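Local coordinates for protein putative regulator (Escherichia coli O6, PDB 3HFI) that is of unknown function but carries a UTRA domain and so probably senses a small effector to regulate transcription, as in GntR-family regulators, at residues A[32-37]-A[52-57]; A[41-46]-A[146-151]; A[79-84]-A[93-98]. One frame throughout, in Å; residues are numbered along the deposited sequence.

Contact 1: A[32-37]-A[52-57]; sequences RIEPAN and ILYLER
Strands 26-35 and 51-60 form an antiparallel pair at one border of the UTRA-domain sheet, and this contact joins them where Arg32, Ile33 and Glu34 lie beside Tyr54, Leu53 and Ile52. Arg32 and Tyr54 are a hydrogen-bonded pair, with Arg32 N 3.0 Å from Tyr54 O and Tyr54 N 2.7 Å from Arg32 O. Glu34 and Ile52 form the next such pair, Glu34 N reaching Ile52 O and Ile52 N reaching Glu34 O, each at 2.8 Å. The non-hydrogen-bonded pair between them, Ile33 and Leu53, puts its side chains on the other face, where Ile33 CD1 meets Leu53 CD1 at 3.5 Å.

On the face of Arg32, Glu34, Ile52 and Tyr54, the guanidinium lies flat over the phenol ring, the planes 12° apart and CZ of Arg32 4.0 Å from the ring centroid of Tyr54, a cation-pi stack. A bend at chi3 (55°) folds the arginine chain back to reach this position. Arg32 NH2 makes a salt bridge of 2.8 Å to Glu34 OE1, which lies in the guanidinium plane; the nitrogen comes to the syn side but out of the carboxylate plane. Glu34 rises alongside Ile52, its CG 3.4 Å from Ile52 CD1. OE2 of Glu34 pairs with Arg72, while Tyr54 OH is hydrogen-bonded to Glu70.

The carboxylate at its edge and the ring on one face probably restrict the guanidinium's rotation, although Arg32 lies at the surface. With an arginine on each oxygen, Glu34 probably stays ionised, and the charged pairs reach from strand 26-35 across strand 51-60 to strand 65-73.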
loop_
_atom_site.group_PDB
_atom_site.type_symbol
_atom_site.label_atom_id
_atom_site.label_comp_id
_atom_site.label_asym_id
_atom_site.label_seq_id
_atom_site.Cartn_x
_atom_site.Cartn_y
_atom_site.Cartn_z
ATOM N N ARG A 32 2.805 -16.495 -17.303
ATOM C CA ARG A 32 2.532 -16.457 -18.721
ATOM C C ARG A 32 3.134 -15.201 -19.292
ATOM O O ARG A 32 3.121 -14.182 -18.600
ATOM C CB ARG A 32 1.044 -16.241 -18.863
ATOM C CG ARG A 32 0.428 -16.907 -19.924
ATOM C CD ARG A 32 -1.077 -17.039 -19.587
ATOM N NE ARG A 32 -1.754 -15.758 -19.273
ATOM C CZ ARG A 32 -2.736 -15.646 -18.364
ATOM N NH1 ARG A 32 -3.104 -16.723 -17.643
ATOM N NH2 ARG A 32 -3.314 -14.450 -18.119
ATOM N N ILE A 33 3.633 -15.262 -20.523
ATOM C CA ILE A 33 4.023 -14.057 -21.253
ATOM C C ILE A 33 2.787 -13.762 -22.107
ATOM O O ILE A 33 2.312 -14.660 -22.798
ATOM C CB ILE A 33 5.208 -14.273 -22.199
ATOM C CG1 ILE A 33 6.474 -14.686 -21.413
ATOM C CG2 ILE A 33 5.470 -13.040 -23.040
ATOM C CD1 ILE A 33 6.723 -13.793 -20.281
ATOM N N GLU A 34 2.236 -12.563 -22.034
ATOM C CA GLU A 34 1.076 -12.310 -22.863
ATOM C C GLU A 34 1.164 -10.889 -23.439
ATOM O O GLU A 34 1.808 -10.046 -22.842
ATOM C CB GLU A 34 -0.203 -12.450 -22.009
ATOM C CG GLU A 34 -0.233 -11.441 -20.862
ATOM C CD GLU A 34 -1.567 -11.460 -19.986
ATOM O OE1 GLU A 34 -2.242 -12.511 -19.909
ATOM O OE2 GLU A 34 -1.892 -10.394 -19.379
ATOM N N PRO A 35 0.475 -10.634 -24.571
ATOM C CA PRO A 35 0.423 -9.273 -25.081
ATOM C C PRO A 35 -0.353 -8.386 -24.118
ATOM O O PRO A 35 -1.401 -8.800 -23.630
ATOM C CB PRO A 35 -0.288 -9.391 -26.440
ATOM C CG PRO A 35 -0.260 -10.870 -26.779
ATOM C CD PRO A 35 -0.251 -11.601 -25.427
ATOM N N ALA A 36 0.182 -7.209 -23.785
ATOM C CA ALA A 36 -0.550 -6.227 -22.961
ATOM C C ALA A 36 -1.835 -5.791 -23.654
ATOM O O ALA A 36 -1.817 -5.390 -24.837
ATOM C CB ALA A 36 0.289 -5.060 -22.678
ATOM N N ASN A 37 -2.979 -5.914 -22.969
ATOM C CA ASN A 37 -4.221 -5.396 -23.577
ATOM C C ASN A 37 -4.236 -3.893 -23.445
ATOM O O ASN A 37 -3.330 -3.324 -22.829
ATOM C CB ASN A 37 -5.500 -6.049 -23.026
ATOM C CG ASN A 37 -5.804 -5.665 -21.594
ATOM O OD1 ASN A 37 -5.474 -4.591 -21.126
ATOM N ND2 ASN A 37 -6.462 -6.587 -20.888
ATOM N N ILE A 52 4.151 -8.789 -21.933
ATOM C CA ILE A 52 4.407 -8.571 -20.535
ATOM C C ILE A 52 4.386 -9.909 -19.860
ATOM O O ILE A 52 3.896 -10.914 -20.443
ATOM C CB ILE A 52 3.398 -7.569 -19.907
ATOM C CG1 ILE A 52 1.901 -8.014 -20.057
ATOM C CG2 ILE A 52 3.646 -6.146 -20.467
ATOM C CD1 ILE A 52 1.415 -9.049 -19.006
ATOM N N LEU A 53 4.941 -9.965 -18.652
ATOM C CA LEU A 53 4.877 -11.173 -17.806
ATOM C C LEU A 53 3.658 -11.136 -16.836
ATOM O O LEU A 53 3.478 -10.170 -16.091
ATOM C CB LEU A 53 6.179 -11.321 -16.991
ATOM C CG LEU A 53 6.301 -12.497 -15.998
ATOM C CD1 LEU A 53 6.192 -13.791 -16.784
ATOM C CD2 LEU A 53 7.628 -12.390 -15.215
ATOM N N TYR A 54 2.807 -12.157 -16.875
ATOM C CA TYR A 54 1.688 -12.248 -16.005
ATOM C C TYR A 54 2.076 -13.277 -14.933
ATOM O O TYR A 54 2.589 -14.309 -15.264
ATOM C CB TYR A 54 0.488 -12.753 -16.754
ATOM C CG TYR A 54 -0.652 -13.201 -15.864
ATOM C CD1 TYR A 54 -1.655 -12.306 -15.473
ATOM C CD2 TYR A 54 -0.758 -14.511 -15.453
ATOM C CE1 TYR A 54 -2.722 -12.705 -14.698
ATOM C CE2 TYR A 54 -1.848 -14.937 -14.645
ATOM C CZ TYR A 54 -2.819 -14.014 -14.283
ATOM O OH TYR A 54 -3.868 -14.380 -13.445
ATOM N N LEU A 55 1.882 -12.956 -13.652
ATOM C CA LEU A 55 2.156 -13.868 -12.546
ATOM C C LEU A 55 0.930 -13.923 -11.683
ATOM O O LEU A 55 0.418 -12.876 -11.264
ATOM C CB LEU A 55 3.273 -13.302 -11.705
ATOM C CG LEU A 55 4.619 -13.868 -11.497
ATOM C CD1 LEU A 55 5.266 -14.400 -12.809
ATOM C CD2 LEU A 55 5.452 -12.792 -10.761
ATOM N N GLU A 56 0.470 -15.122 -11.367
ATOM C CA GLU A 56 -0.600 -15.280 -10.398
ATOM C C GLU A 56 -0.040 -15.947 -9.148
ATOM O O GLU A 56 0.564 -17.040 -9.231
ATOM C CB GLU A 56 -1.708 -16.149 -11.005
ATOM C CG GLU A 56 -3.020 -16.174 -10.265
ATOM C CD GLU A 56 -4.093 -17.013 -11.042
ATOM O OE1 GLU A 56 -3.761 -18.045 -11.682
ATOM O OE2 GLU A 56 -5.280 -16.619 -11.019
ATOM N N ARG A 57 -0.260 -15.298 -8.008
ATOM C CA ARG A 57 0.359 -15.669 -6.733
ATOM C C ARG A 57 -0.683 -15.691 -5.642
ATOM O O ARG A 57 -1.557 -14.823 -5.597
ATOM C CB ARG A 57 1.450 -14.665 -6.394
ATOM C CG ARG A 57 2.670 -14.847 -7.288
ATOM C CD ARG A 57 3.372 -13.561 -7.504
ATOM N NE ARG A 57 4.092 -13.215 -6.312
ATOM C CZ ARG A 57 3.990 -12.067 -5.640
ATOM N NH1 ARG A 57 3.198 -11.054 -6.002
ATOM N NH2 ARG A 57 4.721 -11.929 -4.558
#

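Contact 2: A[41-46]-A[146-151]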
loop_
_atom_site.group_PDB
_atom_site.type_symbol
_atom_site.label_atom_id
_atom_site.label_comp_id
_atom_site.label_asym_id
_atom_site.label_seq_id
_atom_site.Cartn_x
_atom_site.Cartn_y
_atom_site.Cartn_z
ATOM N N ALA A 41 -1.827 -1.805 -21.123
ATOM C CA ALA A 41 -0.805 -1.039 -21.806
ATOM C C ALA A 41 -0.856 0.421 -21.393
ATOM O O ALA A 41 0.182 1.003 -21.154
ATOM C CB ALA A 41 -0.903 -1.210 -23.369
ATOM N N GLU A 42 -2.040 1.020 -21.337
ATOM C CA GLU A 42 -2.227 2.416 -20.830
ATOM C C GLU A 42 -1.713 2.589 -19.391
ATOM O O GLU A 42 -0.943 3.503 -19.070
ATOM C CB GLU A 42 -3.742 2.770 -20.947
ATOM C CG GLU A 42 -4.308 4.104 -20.336
ATOM C CD GLU A 42 -5.903 4.055 -20.166
ATOM O OE1 GLU A 42 -6.595 3.316 -20.950
ATOM O OE2 GLU A 42 -6.470 4.739 -19.246
ATOM N N LYS A 43 -2.072 1.664 -18.504
ATOM C CA LYS A 43 -1.517 1.737 -17.143
ATOM C C LYS A 43 -0.001 1.713 -17.125
ATOM O O LYS A 43 0.633 2.495 -16.446
ATOM C CB LYS A 43 -2.029 0.557 -16.355
ATOM C CG LYS A 43 -3.547 0.581 -16.180
ATOM C CD LYS A 43 -3.898 1.727 -15.301
ATOM C CE LYS A 43 -5.355 1.784 -15.037
ATOM N NZ LYS A 43 -5.528 2.824 -13.995
ATOM N N LEU A 44 0.610 0.778 -17.856
ATOM C CA LEU A 44 2.053 0.633 -17.830
ATOM C C LEU A 44 2.781 1.600 -18.775
ATOM O O LEU A 44 4.003 1.650 -18.810
ATOM C CB LEU A 44 2.409 -0.793 -18.171
ATOM C CG LEU A 44 2.207 -1.901 -17.121
ATOM C CD1 LEU A 44 2.498 -3.256 -17.741
ATOM C CD2 LEU A 44 3.104 -1.668 -15.913
ATOM N N ARG A 45 2.037 2.396 -19.524
ATOM C CA ARG A 45 2.600 3.288 -20.538
ATOM C C ARG A 45 3.475 2.569 -21.528
ATOM O O ARG A 45 4.615 2.956 -21.773
ATOM C CB ARG A 45 3.312 4.471 -19.877
ATOM C CG ARG A 45 2.362 5.125 -18.893
ATOM C CD ARG A 45 2.825 6.408 -18.249
ATOM N NE ARG A 45 2.006 6.596 -17.039
ATOM C CZ ARG A 45 2.210 7.502 -16.074
ATOM N NH1 ARG A 45 3.225 8.385 -16.149
ATOM N NH2 ARG A 45 1.347 7.541 -15.033
ATOM N N ILE A 46 2.933 1.499 -22.099
ATOM C CA ILE A 46 3.614 0.746 -23.147
ATOM C C ILE A 46 2.669 0.628 -24.337
ATOM O O ILE A 46 1.499 0.944 -24.219
ATOM C CB ILE A 46 4.089 -0.642 -22.663
ATOM C CG1 ILE A 46 2.923 -1.512 -22.209
ATOM C CG2 ILE A 46 5.122 -0.487 -21.548
ATOM C CD1 ILE A 46 3.384 -2.968 -21.780
ATOM N N VAL A 146 6.344 0.095 -13.782
ATOM C CA VAL A 146 6.983 -1.197 -14.017
ATOM C C VAL A 146 6.011 -2.368 -13.843
ATOM O O VAL A 146 6.183 -3.412 -14.480
ATOM C CB VAL A 146 8.221 -1.424 -13.164
ATOM C CG1 VAL A 146 7.922 -1.418 -11.639
ATOM C CG2 VAL A 146 8.910 -2.768 -13.577
ATOM N N GLU A 147 4.981 -2.205 -13.010
ATOM C CA GLU A 147 4.119 -3.339 -12.680
ATOM C C GLU A 147 2.742 -2.855 -12.370
ATOM O O GLU A 147 2.598 -1.767 -11.798
ATOM C CB GLU A 147 4.686 -4.136 -11.496
ATOM C CG GLU A 147 3.970 -5.462 -11.174
ATOM C CD GLU A 147 2.797 -5.320 -10.230
ATOM O OE1 GLU A 147 2.833 -4.436 -9.339
ATOM O OE2 GLU A 147 1.842 -6.107 -10.332
ATOM N N PHE A 148 1.739 -3.643 -12.785
ATOM C CA PHE A 148 0.303 -3.350 -12.613
ATOM C C PHE A 148 -0.330 -4.610 -12.044
ATOM O O PHE A 148 -0.373 -5.659 -12.712
ATOM C CB PHE A 148 -0.374 -2.969 -13.952
ATOM C CG PHE A 148 -1.832 -2.696 -13.827
ATOM C CD1 PHE A 148 -2.285 -1.670 -13.012
ATOM C CD2 PHE A 148 -2.761 -3.471 -14.483
ATOM C CE1 PHE A 148 -3.609 -1.425 -12.856
ATOM C CE2 PHE A 148 -4.142 -3.227 -14.313
ATOM C CZ PHE A 148 -4.540 -2.218 -13.550
ATOM N N GLY A 149 -0.755 -4.519 -10.789
ATOM C CA GLY A 149 -1.286 -5.640 -10.042
ATOM C C GLY A 149 -2.755 -5.505 -9.741
ATOM O O GLY A 149 -3.266 -4.399 -9.511
ATOM N N ASN A 150 -3.430 -6.640 -9.757
ATOM C CA ASN A 150 -4.804 -6.773 -9.328
ATOM C C ASN A 150 -4.811 -7.710 -8.150
ATOM O O ASN A 150 -4.285 -8.833 -8.262
ATOM C CB ASN A 150 -5.638 -7.410 -10.419
ATOM C CG ASN A 150 -6.074 -6.417 -11.457
ATOM O OD1 ASN A 150 -7.184 -5.944 -11.408
ATOM N ND2 ASN A 150 -5.198 -6.074 -12.387
ATOM N N VAL A 151 -5.402 -7.275 -7.033
ATOM C CA VAL A 151 -5.346 -8.042 -5.789
ATOM C C VAL A 151 -6.763 -8.321 -5.328
ATOM O O VAL A 151 -7.598 -7.425 -5.333
ATOM C CB VAL A 151 -4.569 -7.300 -4.705
ATOM C CG1 VAL A 151 -4.503 -8.107 -3.462
ATOM C CG2 VAL A 151 -3.151 -6.998 -5.189
#
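Ile46 N bonds to Ala41 O at 3.0 Å, one of the two bonds of the Schellman motif at the C-terminal end of helix 38-44, whose Lys43 and Leu44 pack on strand 144-153. The companion bond runs from Arg45 N to Glu42 O at 3.2 Å, and Arg45 takes the positive phi (54°) that this turn requires.

Across the contact itself no hydrogen bond forms; hydrocarbon does the work. Lys43 crosses one face of the Phe148 ring with its methylenes. CG of Lys43 stands 4.0 Å from the ring centroid of Phe148, only 13° off the normal, a CH-pi contact displaced toward the rim, and CB and CD touch the same face near CD1 and CE1. The bend at chi2 (-67°) keeps the lysine CD close to the ring, near CE1, before the extended remainder carries NZ onward.

Leu44 takes the neighbouring place. Leu44 CD2 rests on the strand backbone, 3.5 Å from Glu147 N and 3.6 Å from Val146 C, and also approaches Phe148 CB at 4.2 Å. The backbone it meets belongs to a classic beta bulge, where Val146 and Glu147 both face Val138 of strand 130-139. CB of Glu147 points away from the helix, and OE2 is hydrogen-bonded to Asn71 ND2.

The result is buried, apolar packing of helix on sheet: the Lys43 methylenes shield one face of Phe148, while Leu44 covers bulge backbone whose polar groups are bonded to neighbouring parts of the chain, Val146 and Glu147 with Val138 and Val146 also with Asn74.

Contact 3: A[79-84]-A[93-98]; sequences PGIVEI and PTIESL
Leu98 sets CG anti to its own carbonyl carbon (chi1 -64°) and extends onward, which sends CD1 from helix 91-99 into the turn at Gly80 and Ile81; Ile81, with CG1 opposite its backbone N (chi1 -172°), stretches CD1 back toward the helix. The two residues interlock: Leu98 CD1 is 3.5 Å from Ile81 N and 3.9 Å from Ile81 CB, while Ile81 CD1 runs past to meet Ile95 CG1 at 3.7 Å, the two isoleucine side chains crossing at a slant.

One turn back along the helix, Thr94 points its methyl at Ile84. Thr94 CG2 and Ile84 CG1 meet tip to tip at 3.7 Å, and Thr94 OG1 is turned to the carbonyl of Asn90 instead. At the other end Leu98 CB lies 3.7 Å from Pro79 O. Gly80, at a phi of 109°, lets the chain turn from this proline into the short 3-10 segment 81-83, where Glu83 N bonds to Gly80 O at 2.9 Å.

No hydrogen bond joins the two segments, which meet by packing, largely apolar. Ile81 continues to Ile75 and Phe86, and Ile95 to Phe140. The turn and helix 91-99 lie side by side on the same face of the sheet, the turn over strands 26-35 and 51-60 and the helix over Val146 of strand 144-153, with Pro93 also packing on Lys157 of the second subunit.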
loop_
_atom_site.group_PDB
_atom_site.type_symbol
_atom_site.label_atom_id
_atom_site.label_comp_id
_atom_site.label_asym_id
_atom_site.label_seq_id
_atom_site.Cartn_x
_atom_site.Cartn_y
_atom_site.Cartn_z
ATOM N N PRO A 79 15.526 -7.145 -17.654
ATOM C CA PRO A 79 16.234 -8.233 -18.322
ATOM C C PRO A 79 16.436 -9.375 -17.336
ATOM O O PRO A 79 17.047 -9.154 -16.270
ATOM C CB PRO A 79 17.570 -7.595 -18.747
ATOM C CG PRO A 79 17.277 -6.097 -18.815
ATOM C CD PRO A 79 16.285 -5.872 -17.725
ATOM N N GLY A 80 15.822 -10.534 -17.671
ATOM C CA GLY A 80 16.026 -11.804 -16.949
ATOM C C GLY A 80 14.855 -12.281 -16.109
ATOM O O GLY A 80 14.870 -13.433 -15.617
ATOM N N ILE A 81 13.846 -11.418 -15.949
ATOM C CA ILE A 81 12.782 -11.649 -14.968
ATOM C C ILE A 81 11.957 -12.882 -15.337
ATOM O O ILE A 81 11.369 -13.554 -14.465
ATOM C CB ILE A 81 11.829 -10.401 -14.863
ATOM C CG1 ILE A 81 10.819 -10.551 -13.707
ATOM C CG2 ILE A 81 11.101 -10.130 -16.228
ATOM C CD1 ILE A 81 11.086 -9.726 -12.431
ATOM N N VAL A 82 11.870 -13.140 -16.635
ATOM C CA VAL A 82 11.077 -14.258 -17.092
ATOM C C VAL A 82 11.715 -15.591 -16.649
ATOM O O VAL A 82 11.004 -16.582 -16.586
ATOM C CB VAL A 82 10.826 -14.279 -18.650
ATOM C CG1 VAL A 82 10.068 -13.036 -19.080
ATOM C CG2 VAL A 82 12.104 -14.445 -19.387
ATOM N N GLU A 83 13.010 -15.602 -16.308
ATOM C CA GLU A 83 13.694 -16.834 -15.937
ATOM C C GLU A 83 13.647 -17.108 -14.457
ATOM O O GLU A 83 14.083 -18.169 -14.043
ATOM C CB GLU A 83 15.138 -16.795 -16.380
ATOM C CG GLU A 83 15.298 -16.888 -17.892
ATOM C CD GLU A 83 16.433 -15.992 -18.421
ATOM O OE1 GLU A 83 16.170 -15.093 -19.283
ATOM O OE2 GLU A 83 17.587 -16.190 -17.963
ATOM N N ILE A 84 13.120 -16.192 -13.659
ATOM C CA ILE A 84 13.110 -16.349 -12.191
ATOM C C ILE A 84 12.039 -17.375 -11.728
ATOM O O ILE A 84 10.998 -17.507 -12.344
ATOM C CB ILE A 84 12.901 -14.935 -11.464
ATOM C CG1 ILE A 84 13.984 -13.924 -11.886
ATOM C CG2 ILE A 84 12.923 -15.035 -9.953
ATOM C CD1 ILE A 84 15.393 -14.378 -11.641
ATOM N N PRO A 93 11.835 -7.185 -4.783
ATOM C CA PRO A 93 13.286 -7.184 -4.703
ATOM C C PRO A 93 13.937 -7.616 -5.984
ATOM O O PRO A 93 14.953 -7.047 -6.365
ATOM C CB PRO A 93 13.571 -8.207 -3.604
ATOM C CG PRO A 93 12.366 -8.068 -2.675
ATOM C CD PRO A 93 11.221 -7.891 -3.651
ATOM N N THR A 94 13.339 -8.592 -6.677
ATOM C CA THR A 94 13.913 -9.088 -7.909
ATOM C C THR A 94 13.792 -8.082 -9.058
ATOM O O THR A 94 14.696 -7.960 -9.884
ATOM C CB THR A 94 13.286 -10.456 -8.322
ATOM O OG1 THR A 94 13.439 -11.418 -7.257
ATOM C CG2 THR A 94 13.943 -11.015 -9.568
ATOM N N ILE A 95 12.662 -7.403 -9.138
ATOM C CA ILE A 95 12.444 -6.312 -10.090
ATOM C C ILE A 95 13.561 -5.283 -9.869
ATOM O O ILE A 95 14.225 -4.873 -10.817
ATOM C CB ILE A 95 11.005 -5.745 -9.910
ATOM C CG1 ILE A 95 9.983 -6.767 -10.469
ATOM C CG2 ILE A 95 10.833 -4.356 -10.524
ATOM C CD1 ILE A 95 8.480 -6.366 -10.294
ATOM N N GLU A 96 13.833 -4.958 -8.602
ATOM C CA GLU A 96 14.820 -3.939 -8.270
ATOM C C GLU A 96 16.217 -4.374 -8.635
ATOM O O GLU A 96 16.901 -3.601 -9.275
ATOM C CB GLU A 96 14.730 -3.510 -6.786
ATOM C CG GLU A 96 13.485 -2.670 -6.464
ATOM C CD GLU A 96 13.558 -2.030 -5.107
ATOM O OE1 GLU A 96 14.261 -2.598 -4.253
ATOM O OE2 GLU A 96 12.995 -0.934 -4.876
ATOM N N SER A 97 16.624 -5.607 -8.303
ATOM C CA SER A 97 17.924 -6.091 -8.712
ATOM C C SER A 97 18.161 -6.117 -10.198
ATOM O O SER A 97 19.217 -5.676 -10.674
ATOM C CB SER A 97 18.211 -7.533 -8.239
ATOM O OG SER A 97 17.940 -7.740 -6.873
ATOM N N LEU A 98 17.234 -6.731 -10.917
ATOM C CA LEU A 98 17.372 -6.872 -12.346
ATOM C C LEU A 98 17.307 -5.545 -13.102
ATOM O O LEU A 98 17.957 -5.394 -14.115
ATOM C CB LEU A 98 16.304 -7.816 -12.895
ATOM C CG LEU A 98 16.378 -9.266 -12.418
ATOM C CD1 LEU A 98 15.303 -10.085 -13.101
ATOM C CD2 LEU A 98 17.729 -9.860 -12.642
#

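In the fold
From the N terminus, strand 26-35 passes into helix 38-44 and the chain returns as strand 51-60, so contact 1 closes a short loop around that helix. Contact 2 starts inside this loop and reaches strand 144-153 a hundred residues later; it therefore crosses contact 1 and encloses contact 3, a local closure between the loop after strand 65-73 and helix 91-99. Helix 38-44 and the 79-98 region sit on opposite faces of the sheet. Ile52 and Ala36 of contact 1 pack on Ile46 of contact 2, whereas Ile33 and Leu53 meet Val82 and Ile81. Val146 touches Ile95, joining contacts 2 and 3.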